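Local coordinates for translation initiation factor eIF2b-like protein (Chaetomium thermophilum, PDB 4ZEM) that forms the beta subunit of eIF2B, the translation initiation complex that probably drives guanine nucleotide exchange on eIF2, at residues S30-F33 and L34-R38; G365-T368 and R369-G373; P235-A238 and L239-K242; H379-I382 and E383-G386. All coordinates share one frame; numbering follows the deposited sequence.

Contact 1: residues S30-F33 and L34-R38; sequences SLIF and LLKRR
Phe33 and Arg37, one turn apart near the C-terminal end of helix 24-37, illustrate how a helix drapes a charged chain over an aromatic ring. Arg37 CG sits over one ring face in a CH-pi contact, 4.0 Å from the Phe33 centroid. Bent at chi2 (-68°), the Arg37 chain then carries its guanidinium to the ring's far end, where Phe33 CE1 lies 3.3 Å from Arg37 CZ. The two planes are 59° apart. With an alanine at Phe33, Arg37 CG would probably lose the ring face beneath it and the guanidinium the carbon it rests on, leaving the chain free to swing.

The inner side is apolar and dense. Leu31 CD1 comes 4.3 Å from Leu35 CG and 4.4 Å from Leu34 CD1, while Trp15 of helix 12-18 packs on Leu31 and Leu34, and helix 43-59 touches Leu31 and Leu35. Four i to i+4 backbone bonds, from Leu34 N to Ser30 O (3.0 Å) through Arg37 N to Phe33 O (3.1 Å), satisfy the peptide groups between. The chemistry is that of an amphipathic helix: leucines face the bundle, while Arg37 lays CG and a guanidinium face against Phe33 on the more exposed side.

Contact 2: residues G365-T368 and R369-G373; sequences GPQT and RHHLG
Thr368 and His371 bind each other twice where strand 365-367 turns into helix 372-379. Thr368 N donates to His371 ND1 over 3.0 Å, almost straight at 168° and in the plane of the imidazole, so the ring's nitrogen meets the amide edge-on. In return His371 N reaches Thr368 O, also at 3.0 Å, but bent to 136° and from above the carbonyl plane, and the two bonds together close a turn. Thr368 OG1, set between its own backbone N and carbonyl carbon (chi1 67°), lies 2.9 Å from His371 ND1 and comes to the edge of the His370 ring, 3.4 Å from CD2. An alanine in place of Thr368 would remove both the hydroxyl and the methyl beside the imidazole, which would probably be held less firmly in the plane of the Thr368 N-H.

Gln367 pairs through its backbone with Tyr360 of strand 359-362. Its side chain crosses His371 at about a right angle, OE1 3.2 Å from His371 CB, while its NE2 makes a weak bond to Gly365 O, which Thr362 OG1 also binds. The turn goes on with Leu372 N bonded to Arg369 O, and Arg369, whose CG covers a face of the His370 ring, ends in a salt bridge to Asp355. Because ND1 serves as an acceptor, a neutral His371 would be expected to carry its proton on NE2; protonating both nitrogens would probably cost the bond from Thr368 N.

Contact 3: residues P235-A238 and L239-K242; sequences PYAA and LRKK
Pro235 offers its carbonyl oxygen to Arg240, which grips it side-on with two nitrogens: NE at 3.0 Å and NH2 at 3.1 Å from Pro235 O. The acceptor lies in the guanidinium plane, 3° out of it, yet the two donors come to the carbonyl differently, NE only modestly tilted from the carbonyl plane and NH2 well above it. A bend in the arginine chain at chi3 (-77°) folds the group back toward the start of the helix, so one side chain serves a carbonyl that precedes the first helical turn.

Tyr236 follows at the N-cap, with positive phi (57°) marking the break before the regular helix. Its O accepts from Arg240 N at 2.9 Å, so Arg240 holds two consecutive carbonyls, one with its side chain and one with its main chain. Tyr236 CB packs against Leu239 CB, 4.2 Å away. Ala237 comes next, its CA over one face of the Arg240 guanidinium and its CB 3.7 Å from NH2; a small residue thus lies beside the charged group. Its O binds Lys241 N, and Ala238 O likewise binds Lys242 N at 2.9 Å, after which both lysine chains run extended away from the turn.

Helix 237-246 forms the connection of a beta-alpha-beta crossover between the adjacent parallel strands 218-222 and 249-252. Tyr236, Leu239 and Arg240 rest on Leu221 of the first strand, Arg240 also touches Thr250 and Asn252 of the second, and Leu239 and Lys242 meet helix 202-214 alongside.

Contact 4: residues H379-I382 and E383-G386; sequences HYKI and EDIG
The Tyr380 ring is met at a slant by Ile385, whose CG2 comes closest at Tyr380 CB, 3.9 Å away; Asn91 and Pro312 also touch this tyrosine, and its OH bonds to Phe310 O. The carboxylates, within the turn, meet carbon. Asp384 lies alongside Lys381, pointing the same way, with OD2 3.4 Å from Lys381 CB. Glu383, bent at chi2 (84°), turns its OE1 back over Ile382 CG2, 3.3 Å off, crossing that side chain at about a right angle.

The backbone closes the turn. Lys381 O takes Asp384 N at 3.0 Å, bent to 141° and from above the carbonyl plane, while Ile385 N makes only weak bonds, to Lys381 O and Ile382 O. This single turn follows helix 372-379, and Gly386, with positive phi, leads the chain onward.

Although Lys381 and Asp384 are oppositely charged, Lys381 NZ stays 6.5 Å from Asp384 OD2. Each instead forms a salt bridge to helix 88-104: Lys381 NZ to Asp102, Asp384 OD1 to Arg101. This reversed pairing with outside residues is consistent with the turn being docked on that helix in one orientation, the charges of Lys381 and Asp384 probably each balanced there.

From the N terminus the four contacts follow in series, 30-38, 235-242, 365-373 and 379-386; each shapes a short continuous run, and none nests in or crosses another. Contact 1 ends a helix of the N-terminal helical part. Contact 3 begins the crossover helix at the edge of the Rossmann-like sheet. At the opposite edge, contact 2 turns the last strand into helix 372-379, and contact 4 closes the turn after that helix, only about 7 Å away between nearest atoms. Contact 4 ties the C-terminal chain back to helix 88-104, joining sheet and helices. Contacts 1 and 2 lie on opposite sides of the chain's centre, as do contacts 3 and 4.

Contact 1: residues S30-F33 and L34-R38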
ATOM      1  N   SER A  30     -18.433   7.687  -8.677  1.00 84.40           N
ATOM      2  CA  SER A  30     -17.619   7.344  -9.841  1.00 86.56           C
ATOM      3  C   SER A  30     -16.500   6.380  -9.455  1.00 83.01           C
ATOM      4  O   SER A  30     -16.225   5.418 -10.171  1.00 84.77           O
ATOM      5  CB  SER A  30     -17.031   8.598 -10.493  1.00 85.95           C
ATOM      6  OG  SER A  30     -17.973   9.652 -10.527  1.00 97.84           O
ATOM      7  N   LEU A  31     -15.846   6.649  -8.328  1.00 78.22           N
ATOM      8  CA  LEU A  31     -14.775   5.778  -7.858  1.00 77.67           C
ATOM      9  C   LEU A  31     -15.324   4.402  -7.488  1.00 79.86           C
ATOM     10  O   LEU A  31     -14.701   3.384  -7.786  1.00 77.07           O
ATOM     11  CB  LEU A  31     -14.050   6.394  -6.658  1.00 64.88           C
ATOM     12  CG  LEU A  31     -12.784   5.667  -6.191  1.00 62.45           C
ATOM     13  CD1 LEU A  31     -11.929   5.223  -7.373  1.00 57.05           C
ATOM     14  CD2 LEU A  31     -11.974   6.517  -5.221  1.00 56.17           C
ATOM     15  N   ILE A  32     -16.496   4.379  -6.855  1.00 81.18           N
ATOM     16  CA  ILE A  32     -17.149   3.124  -6.492  1.00 77.75           C
ATOM     17  C   ILE A  32     -17.379   2.307  -7.754  1.00 84.01           C
ATOM     18  O   ILE A  32     -17.155   1.098  -7.780  1.00 91.44           O
ATOM     19  CB  ILE A  32     -18.501   3.357  -5.774  1.00 75.91           C
ATOM     20  CG1 ILE A  32     -18.290   4.012  -4.410  1.00 76.03           C
ATOM     21  CG2 ILE A  32     -19.250   2.045  -5.590  1.00 67.51           C
ATOM     22  CD1 ILE A  32     -17.720   3.081  -3.382  1.00 81.87           C
ATOM     23  N   PHE A  33     -17.799   2.995  -8.809  1.00 83.34           N
ATOM     24  CA  PHE A  33     -18.041   2.367 -10.099  1.00 92.32           C
ATOM     25  C   PHE A  33     -16.757   1.762 -10.666  1.00 86.33           C
ATOM     26  O   PHE A  33     -16.764   0.645 -11.183  1.00 85.91           O
ATOM     27  CB  PHE A  33     -18.636   3.383 -11.075  1.00 93.52           C
ATOM     28  CG  PHE A  33     -18.924   2.824 -12.436  1.00102.20           C
ATOM     29  CD1 PHE A  33     -20.031   2.020 -12.647  1.00110.38           C
ATOM     30  CD2 PHE A  33     -18.093   3.109 -13.508  1.00105.38           C
ATOM     31  CE1 PHE A  33     -20.300   1.505 -13.900  1.00116.56           C
ATOM     32  CE2 PHE A  33     -18.357   2.597 -14.764  1.00110.44           C
ATOM     33  CZ  PHE A  33     -19.462   1.795 -14.959  1.00115.16           C
ATOM     34  N   LEU A  34     -15.659   2.508 -10.570  1.00 82.04           N
ATOM     35  CA  LEU A  34     -14.367   2.044 -11.077  1.00 82.81           C
ATOM     36  C   LEU A  34     -13.865   0.817 -10.320  1.00 80.79           C
ATOM     37  O   LEU A  34     -13.318  -0.109 -10.921  1.00 83.44           O
ATOM     38  CB  LEU A  34     -13.326   3.166 -11.016  1.00 75.66           C
ATOM     39  CG  LEU A  34     -13.604   4.372 -11.916  1.00 74.88           C
ATOM     40  CD1 LEU A  34     -12.559   5.457 -11.722  1.00 68.47           C
ATOM     41  CD2 LEU A  34     -13.652   3.935 -13.370  1.00 73.46           C
ATOM     42  N   LEU A  35     -14.050   0.815  -9.005  1.00 70.26           N
ATOM     43  CA  LEU A  35     -13.623  -0.305  -8.175  1.00 69.09           C
ATOM     44  C   LEU A  35     -14.397  -1.590  -8.476  1.00 82.44           C
ATOM     45  O   LEU A  35     -13.807  -2.669  -8.541  1.00 85.60           O
ATOM     46  CB  LEU A  35     -13.768   0.045  -6.696  1.00 69.81           C
ATOM     47  CG  LEU A  35     -12.911   1.198  -6.171  1.00 65.01           C
ATOM     48  CD1 LEU A  35     -13.266   1.503  -4.726  1.00 63.94           C
ATOM     49  CD2 LEU A  35     -11.443   0.850  -6.295  1.00 53.93           C
ATOM     50  N   LYS A  36     -15.712  -1.470  -8.652  1.00 86.97           N
ATOM     51  CA  LYS A  36     -16.561  -2.627  -8.946  1.00 92.20           C
ATOM     52  C   LYS A  36     -16.296  -3.240 -10.321  1.00 96.63           C
ATOM     53  O   LYS A  36     -16.272  -4.463 -10.466  1.00 96.38           O
ATOM     54  CB  LYS A  36     -18.041  -2.254  -8.830  1.00 96.73           C
ATOM     55  CG  LYS A  36     -18.476  -1.812  -7.442  1.00 97.70           C
ATOM     56  CD  LYS A  36     -19.993  -1.713  -7.356  1.00104.28           C
ATOM     57  CE  LYS A  36     -20.564  -0.874  -8.491  1.00109.86           C
ATOM     58  NZ  LYS A  36     -22.041  -0.689  -8.366  1.00112.85           N
ATOM     59  N   ARG A  37     -16.107  -2.396 -11.332  1.00 97.76           N
ATOM     60  CA  ARG A  37     -15.815  -2.887 -12.673  1.00105.89           C
ATOM     61  C   ARG A  37     -14.354  -3.283 -12.757  1.00103.12           C
ATOM     62  O   ARG A  37     -13.914  -3.874 -13.745  1.00108.58           O
ATOM     63  CB  ARG A  37     -16.151  -1.838 -13.734  1.00110.90           C
ATOM     64  CG  ARG A  37     -17.600  -1.389 -13.730  1.00115.23           C
ATOM     65  CD  ARG A  37     -18.503  -2.525 -14.181  1.00123.89           C
ATOM     66  NE  ARG A  37     -19.915  -2.152 -14.188  1.00129.98           N
ATOM     67  CZ  ARG A  37     -20.524  -1.550 -15.203  1.00135.91           C
ATOM     68  NH1 ARG A  37     -19.844  -1.248 -16.303  1.00135.31           N
ATOM     69  NH2 ARG A  37     -21.813  -1.251 -15.122  1.00142.60           N
ATOM     70  N   ARG A  38     -13.609  -2.909 -11.719  1.00 99.39           N
ATOM     71  CA  ARG A  38     -12.235  -3.347 -11.507  1.00 98.74           C
ATOM     72  C   ARG A  38     -11.297  -2.716 -12.525  1.00102.58           C
ATOM     73  O   ARG A  38     -10.234  -3.259 -12.828  1.00102.77           O
ATOM     74  CB  ARG A  38     -12.140  -4.874 -11.532  1.00 94.22           C
ATOM     75  CG  ARG A  38     -12.776  -5.496 -10.300  1.00 91.12           C
ATOM     76  CD  ARG A  38     -12.514  -6.979 -10.175  1.00100.41           C
ATOM     77  NE  ARG A  38     -13.267  -7.531  -9.053  1.00116.40           N
ATOM     78  CZ  ARG A  38     -13.047  -8.723  -8.509  1.00127.57           C
ATOM     79  NH1 ARG A  38     -12.080  -9.502  -8.976  1.00128.64           N
ATOM     80  NH2 ARG A  38     -13.790  -9.133  -7.489  1.00132.18           N
TER

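Contact 2: residues G365-T368 and R369-G373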
ATOM      1  N   GLY A 365      13.370   0.563   4.328  1.00 37.67           N
ATOM      2  CA  GLY A 365      14.510  -0.334   4.254  1.00 35.24           C
ATOM      3  C   GLY A 365      14.109  -1.755   4.611  1.00 41.81           C
ATOM      4  O   GLY A 365      12.948  -2.017   4.944  1.00 39.54           O
ATOM      5  N   PRO A 366      15.071  -2.685   4.563  1.00 44.82           N
ATOM      6  CA  PRO A 366      14.785  -4.080   4.916  1.00 45.20           C
ATOM      7  C   PRO A 366      14.491  -4.225   6.407  1.00 38.49           C
ATOM      8  O   PRO A 366      15.128  -3.561   7.224  1.00 47.91           O
ATOM      9  CB  PRO A 366      16.072  -4.806   4.514  1.00 43.97           C
ATOM     10  CG  PRO A 366      17.128  -3.756   4.649  1.00 36.41           C
ATOM     11  CD  PRO A 366      16.475  -2.502   4.156  1.00 40.14           C
ATOM     12  N   GLN A 367      13.508  -5.054   6.748  1.00 40.62           N
ATOM     13  CA  GLN A 367      13.079  -5.225   8.138  1.00 36.96           C
ATOM     14  C   GLN A 367      12.892  -6.698   8.468  1.00 35.42           C
ATOM     15  O   GLN A 367      12.625  -7.508   7.575  1.00 45.12           O
ATOM     16  CB  GLN A 367      11.765  -4.476   8.407  1.00 33.26           C
ATOM     17  CG  GLN A 367      11.712  -3.058   7.850  1.00 37.88           C
ATOM     18  CD  GLN A 367      12.414  -2.044   8.726  1.00 45.02           C
ATOM     19  OE1 GLN A 367      12.552  -2.234   9.935  1.00 49.33           O
ATOM     20  NE2 GLN A 367      12.878  -0.960   8.113  1.00 52.15           N
ATOM     21  N   THR A 368      13.042  -7.045   9.746  1.00 38.73           N
ATOM     22  CA  THR A 368      12.677  -8.379  10.221  1.00 40.95           C
ATOM     23  C   THR A 368      11.282  -8.318  10.844  1.00 45.96           C
ATOM     24  O   THR A 368      10.738  -7.232  11.047  1.00 45.34           O
ATOM     25  CB  THR A 368      13.674  -8.917  11.255  1.00 46.61           C
ATOM     26  OG1 THR A 368      13.588  -8.136  12.454  1.00 52.95           O
ATOM     27  CG2 THR A 368      15.093  -8.863  10.709  1.00 51.16           C
ATOM     28  N   ARG A 369      10.715  -9.476  11.169  1.00 50.70           N
ATOM     29  CA  ARG A 369       9.393  -9.522  11.792  1.00 50.13           C
ATOM     30  C   ARG A 369       9.361  -8.745  13.116  1.00 44.07           C
ATOM     31  O   ARG A 369       8.334  -8.189  13.494  1.00 48.65           O
ATOM     32  CB  ARG A 369       8.941 -10.970  12.007  1.00 47.44           C
ATOM     33  CG  ARG A 369       9.773 -11.754  13.005  1.00 66.50           C
ATOM     34  CD  ARG A 369       8.946 -12.847  13.658  1.00 87.03           C
ATOM     35  NE  ARG A 369       8.781 -14.015  12.799  1.00 94.70           N
ATOM     36  CZ  ARG A 369       7.878 -14.968  13.005  1.00 93.95           C
ATOM     37  NH1 ARG A 369       7.800 -16.002  12.179  1.00 90.47           N
ATOM     38  NH2 ARG A 369       7.047 -14.885  14.036  1.00 96.14           N
ATOM     39  N   HIS A 370      10.480  -8.735  13.832  1.00 47.03           N
ATOM     40  CA  HIS A 370      10.581  -8.013  15.102  1.00 45.92           C
ATOM     41  C   HIS A 370      10.494  -6.496  14.926  1.00 45.04           C
ATOM     42  O   HIS A 370      10.089  -5.783  15.841  1.00 49.44           O
ATOM     43  CB  HIS A 370      11.867  -8.408  15.827  1.00 50.02           C
ATOM     44  CG  HIS A 370      12.209  -9.858  15.677  1.00 71.77           C
ATOM     45  ND1 HIS A 370      11.540 -10.853  16.358  1.00 74.48           N
ATOM     46  CD2 HIS A 370      13.132 -10.486  14.908  1.00 72.37           C
ATOM     47  CE1 HIS A 370      12.043 -12.029  16.026  1.00 71.97           C
ATOM     48  NE2 HIS A 370      13.010 -11.833  15.146  1.00 70.95           N
ATOM     49  N   HIS A 371      10.910  -5.999  13.767  1.00 41.67           N
ATOM     50  CA  HIS A 371      10.824  -4.571  13.478  1.00 43.46           C
ATOM     51  C   HIS A 371       9.388  -4.079  13.177  1.00 51.98           C
ATOM     52  O   HIS A 371       9.117  -2.877  13.244  1.00 47.86           O
ATOM     53  CB  HIS A 371      11.745  -4.226  12.306  1.00 37.37           C
ATOM     54  CG  HIS A 371      13.202  -4.349  12.628  1.00 39.13           C
ATOM     55  ND1 HIS A 371      14.018  -5.285  12.026  1.00 44.22           N
ATOM     56  CD2 HIS A 371      13.990  -3.656  13.483  1.00 37.72           C
ATOM     57  CE1 HIS A 371      15.245  -5.168  12.505  1.00 48.13           C
ATOM     58  NE2 HIS A 371      15.257  -4.186  13.389  1.00 47.13           N
ATOM     59  N   LEU A 372       8.485  -4.998  12.826  1.00 44.63           N
ATOM     60  CA  LEU A 372       7.139  -4.631  12.359  1.00 45.84           C
ATOM     61  C   LEU A 372       6.281  -3.902  13.403  1.00 49.10           C
ATOM     62  O   LEU A 372       5.524  -2.988  13.068  1.00 46.46           O
ATOM     63  CB  LEU A 372       6.390  -5.875  11.866  1.00 39.34           C
ATOM     64  CG  LEU A 372       7.010  -6.633  10.682  1.00 48.16           C
ATOM     65  CD1 LEU A 372       6.174  -7.858  10.314  1.00 48.85           C
ATOM     66  CD2 LEU A 372       7.219  -5.730   9.469  1.00 38.46           C
ATOM     67  N   GLY A 373       6.380  -4.320  14.657  1.00 52.07           N
ATOM     68  CA  GLY A 373       5.597  -3.706  15.711  1.00 41.32           C
ATOM     69  C   GLY A 373       5.859  -2.213  15.808  1.00 54.56           C
ATOM     70  O   GLY A 373       4.923  -1.415  15.932  1.00 55.18           O
TER

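Contact 3: residues P235-A238 and L239-K242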
ATOM      1  N   PRO A 235       5.959 -15.387 -21.050  1.00 82.12           N
ATOM      2  CA  PRO A 235       5.476 -14.270 -20.220  1.00 73.60           C
ATOM      3  C   PRO A 235       6.530 -13.222 -19.880  1.00 64.22           C
ATOM      4  O   PRO A 235       7.718 -13.512 -19.909  1.00 68.14           O
ATOM      5  CB  PRO A 235       4.986 -14.956 -18.949  1.00 67.23           C
ATOM      6  CG  PRO A 235       5.934 -16.068 -18.766  1.00 74.70           C
ATOM      7  CD  PRO A 235       6.100 -16.617 -20.145  1.00 77.58           C
ATOM      8  N   TYR A 236       6.069 -12.029 -19.519  1.00 58.21           N
ATOM      9  CA  TYR A 236       6.936 -10.929 -19.119  1.00 57.24           C
ATOM     10  C   TYR A 236       7.964 -10.558 -20.164  1.00 59.51           C
ATOM     11  O   TYR A 236       9.114 -10.280 -19.844  1.00 61.15           O
ATOM     12  CB  TYR A 236       7.637 -11.262 -17.804  1.00 58.83           C
ATOM     13  CG  TYR A 236       6.686 -11.545 -16.679  1.00 61.98           C
ATOM     14  CD1 TYR A 236       6.076 -10.510 -15.993  1.00 66.74           C
ATOM     15  CD2 TYR A 236       6.393 -12.843 -16.303  1.00 55.14           C
ATOM     16  CE1 TYR A 236       5.198 -10.759 -14.963  1.00 69.50           C
ATOM     17  CE2 TYR A 236       5.517 -13.103 -15.274  1.00 56.47           C
ATOM     18  CZ  TYR A 236       4.925 -12.055 -14.609  1.00 71.66           C
ATOM     19  OH  TYR A 236       4.050 -12.298 -13.583  1.00 88.20           O
ATOM     20  N   ALA A 237       7.540 -10.531 -21.417  1.00 58.28           N
ATOM     21  CA  ALA A 237       8.440 -10.199 -22.503  1.00 55.19           C
ATOM     22  C   ALA A 237       8.999  -8.791 -22.382  1.00 55.01           C
ATOM     23  O   ALA A 237      10.172  -8.567 -22.639  1.00 71.18           O
ATOM     24  CB  ALA A 237       7.741 -10.380 -23.838  1.00 46.42           C
ATOM     25  N   ALA A 238       8.164  -7.834 -22.008  1.00 55.07           N
ATOM     26  CA  ALA A 238       8.642  -6.467 -21.876  1.00 56.55           C
ATOM     27  C   ALA A 238       9.681  -6.330 -20.775  1.00 57.95           C
ATOM     28  O   ALA A 238      10.716  -5.691 -20.956  1.00 62.68           O
ATOM     29  CB  ALA A 238       7.479  -5.527 -21.625  1.00 50.90           C
ATOM     30  N   LEU A 239       9.404  -6.955 -19.639  1.00 55.67           N
ATOM     31  CA  LEU A 239      10.306  -6.894 -18.504  1.00 50.00           C
ATOM     32  C   LEU A 239      11.628  -7.535 -18.861  1.00 48.14           C
ATOM     33  O   LEU A 239      12.688  -7.005 -18.554  1.00 44.07           O
ATOM     34  CB  LEU A 239       9.699  -7.638 -17.323  1.00 32.61           C
ATOM     35  CG  LEU A 239      10.515  -7.757 -16.042  1.00 43.99           C
ATOM     36  CD1 LEU A 239      10.759  -6.374 -15.474  1.00 38.14           C
ATOM     37  CD2 LEU A 239       9.826  -8.627 -15.014  1.00 45.96           C
ATOM     38  N   ARG A 240      11.555  -8.675 -19.531  1.00 45.02           N
ATOM     39  CA  ARG A 240      12.752  -9.390 -19.935  1.00 55.03           C
ATOM     40  C   ARG A 240      13.563  -8.562 -20.908  1.00 50.70           C
ATOM     41  O   ARG A 240      14.782  -8.523 -20.830  1.00 52.96           O
ATOM     42  CB  ARG A 240      12.404 -10.751 -20.530  1.00 35.11           C
ATOM     43  CG  ARG A 240      12.014 -11.773 -19.482  1.00 51.06           C
ATOM     44  CD  ARG A 240      11.832 -13.163 -20.059  1.00 61.41           C
ATOM     45  NE  ARG A 240      10.568 -13.308 -20.764  1.00 71.20           N
ATOM     46  CZ  ARG A 240      10.457 -13.460 -22.078  1.00 74.04           C
ATOM     47  NH1 ARG A 240      11.537 -13.497 -22.840  1.00 73.83           N
ATOM     48  NH2 ARG A 240       9.263 -13.584 -22.628  1.00 80.34           N
ATOM     49  N   LYS A 241      12.879  -7.897 -21.826  1.00 49.78           N
ATOM     50  CA  LYS A 241      13.561  -7.074 -22.802  1.00 55.53           C
ATOM     51  C   LYS A 241      14.281  -5.939 -22.102  1.00 52.08           C
ATOM     52  O   LYS A 241      15.406  -5.606 -22.443  1.00 58.56           O
ATOM     53  CB  LYS A 241      12.567  -6.527 -23.823  1.00 66.62           C
ATOM     54  CG  LYS A 241      13.207  -5.776 -24.974  1.00 76.33           C
ATOM     55  CD  LYS A 241      12.175  -5.378 -26.011  1.00 81.02           C
ATOM     56  CE  LYS A 241      12.824  -4.690 -27.199  1.00 84.23           C
ATOM     57  NZ  LYS A 241      11.858  -4.526 -28.317  1.00 91.75           N
ATOM     58  N   LYS A 242      13.622  -5.341 -21.120  1.00 51.99           N
ATOM     59  CA  LYS A 242      14.229  -4.251 -20.376  1.00 50.10           C
ATOM     60  C   LYS A 242      15.439  -4.714 -19.568  1.00 51.70           C
ATOM     61  O   LYS A 242      16.452  -4.031 -19.510  1.00 58.14           O
ATOM     62  CB  LYS A 242      13.198  -3.564 -19.484  1.00 48.15           C
ATOM     63  CG  LYS A 242      13.578  -2.147 -19.105  1.00 58.67           C
ATOM     64  CD  LYS A 242      12.429  -1.434 -18.418  1.00 75.51           C
ATOM     65  CE  LYS A 242      12.825  -0.024 -18.018  1.00 85.79           C
ATOM     66  NZ  LYS A 242      11.805   0.601 -17.134  1.00 88.84           N
TER

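Contact 4: residues H379-I382 and E383-G386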
ATOM      1  N   HIS A 379       2.741   4.434  12.397  1.00 44.72           N
ATOM      2  CA  HIS A 379       1.816   4.889  11.361  1.00 49.78           C
ATOM      3  C   HIS A 379       0.326   4.779  11.710  1.00 50.76           C
ATOM      4  O   HIS A 379      -0.509   5.397  11.054  1.00 48.51           O
ATOM      5  CB  HIS A 379       2.104   4.131  10.063  1.00 46.26           C
ATOM      6  CG  HIS A 379       3.477   4.382   9.525  1.00 45.63           C
ATOM      7  ND1 HIS A 379       4.598   3.758  10.026  1.00 43.58           N
ATOM      8  CD2 HIS A 379       3.914   5.221   8.555  1.00 51.49           C
ATOM      9  CE1 HIS A 379       5.665   4.187   9.376  1.00 54.56           C
ATOM     10  NE2 HIS A 379       5.279   5.076   8.479  1.00 61.83           N
ATOM     11  N   TYR A 380      -0.011   4.008  12.740  1.00 49.06           N
ATOM     12  CA  TYR A 380      -1.412   3.837  13.113  1.00 43.45           C
ATOM     13  C   TYR A 380      -1.716   4.187  14.578  1.00 46.02           C
ATOM     14  O   TYR A 380      -0.873   4.032  15.462  1.00 72.43           O
ATOM     15  CB  TYR A 380      -1.848   2.394  12.840  1.00 42.79           C
ATOM     16  CG  TYR A 380      -1.854   2.005  11.381  1.00 40.92           C
ATOM     17  CD1 TYR A 380      -2.831   2.478  10.517  1.00 41.28           C
ATOM     18  CD2 TYR A 380      -0.858   1.182  10.859  1.00 49.80           C
ATOM     19  CE1 TYR A 380      -2.831   2.124   9.175  1.00 55.76           C
ATOM     20  CE2 TYR A 380      -0.845   0.822   9.520  1.00 37.70           C
ATOM     21  CZ  TYR A 380      -1.834   1.295   8.682  1.00 51.77           C
ATOM     22  OH  TYR A 380      -1.826   0.940   7.352  1.00 45.18           O
ATOM     23  N   LYS A 381      -2.937   4.664  14.806  1.00 49.88           N
ATOM     24  CA  LYS A 381      -3.483   4.935  16.138  1.00 50.84           C
ATOM     25  C   LYS A 381      -4.387   3.798  16.566  1.00 62.76           C
ATOM     26  O   LYS A 381      -5.146   3.267  15.758  1.00 64.34           O
ATOM     27  CB  LYS A 381      -4.268   6.252  16.177  1.00 52.83           C
ATOM     28  CG  LYS A 381      -3.426   7.485  16.405  1.00 56.97           C
ATOM     29  CD  LYS A 381      -2.475   7.741  15.273  1.00 77.64           C
ATOM     30  CE  LYS A 381      -1.618   8.956  15.546  1.00 87.03           C
ATOM     31  NZ  LYS A 381      -0.651   9.181  14.431  1.00 88.25           N
ATOM     32  N   ILE A 382      -4.317   3.440  17.841  1.00 60.01           N
ATOM     33  CA  ILE A 382      -5.098   2.328  18.357  1.00 67.91           C
ATOM     34  C   ILE A 382      -6.606   2.548  18.148  1.00 57.29           C
ATOM     35  O   ILE A 382      -7.351   1.588  17.965  1.00 63.92           O
ATOM     36  CB  ILE A 382      -4.789   2.080  19.855  1.00 69.51           C
ATOM     37  CG1 ILE A 382      -5.397   0.756  20.315  1.00 78.95           C
ATOM     38  CG2 ILE A 382      -5.268   3.237  20.717  1.00 61.01           C
ATOM     39  CD1 ILE A 382      -5.126   0.433  21.765  1.00 93.30           C
ATOM     40  N   GLU A 383      -7.049   3.805  18.155  1.00 58.42           N
ATOM     41  CA  GLU A 383      -8.465   4.118  17.944  1.00 60.36           C
ATOM     42  C   GLU A 383      -8.941   3.781  16.532  1.00 69.88           C
ATOM     43  O   GLU A 383     -10.113   3.469  16.322  1.00 71.24           O
ATOM     44  CB  GLU A 383      -8.761   5.595  18.235  1.00 62.21           C
ATOM     45  CG  GLU A 383      -8.448   6.062  19.655  1.00 64.86           C
ATOM     46  CD  GLU A 383      -6.995   6.454  19.861  1.00 85.46           C
ATOM     47  OE1 GLU A 383      -6.113   5.980  19.105  1.00 81.62           O
ATOM     48  OE2 GLU A 383      -6.740   7.242  20.797  1.00 88.73           O
ATOM     49  N   ASP A 384      -8.032   3.870  15.570  1.00 65.31           N
ATOM     50  CA  ASP A 384      -8.352   3.667  14.158  1.00 61.82           C
ATOM     51  C   ASP A 384      -8.255   2.214  13.706  1.00 60.83           C
ATOM     52  O   ASP A 384      -8.586   1.894  12.563  1.00 60.83           O
ATOM     53  CB  ASP A 384      -7.467   4.554  13.287  1.00 57.50           C
ATOM     54  CG  ASP A 384      -7.608   6.022  13.639  1.00 74.70           C
ATOM     55  OD1 ASP A 384      -8.758   6.486  13.807  1.00 81.79           O
ATOM     56  OD2 ASP A 384      -6.575   6.713  13.748  1.00 85.52           O
ATOM     57  N   ILE A 385      -7.723   1.349  14.561  1.00 61.33           N
ATOM     58  CA  ILE A 385      -7.560  -0.052  14.191  1.00 58.31           C
ATOM     59  C   ILE A 385      -8.419  -0.958  15.070  1.00 63.66           C
ATOM     60  O   ILE A 385      -9.006  -0.506  16.050  1.00 75.36           O
ATOM     61  CB  ILE A 385      -6.088  -0.483  14.290  1.00 58.37           C
ATOM     62  CG1 ILE A 385      -5.648  -0.591  15.749  1.00 60.24           C
ATOM     63  CG2 ILE A 385      -5.200   0.494  13.523  1.00 47.38           C
ATOM     64  CD1 ILE A 385      -4.203  -1.000  15.907  1.00 49.66           C
ATOM     65  N   GLY A 386      -8.479  -2.239  14.724  1.00 64.67           N
ATOM     66  CA  GLY A 386      -9.177  -3.218  15.540  1.00 57.92           C
ATOM     67  C   GLY A 386     -10.652  -3.368  15.233  1.00 60.45           C
ATOM     68  O   GLY A 386     -11.391  -4.021  15.965  1.00 77.76           O
TER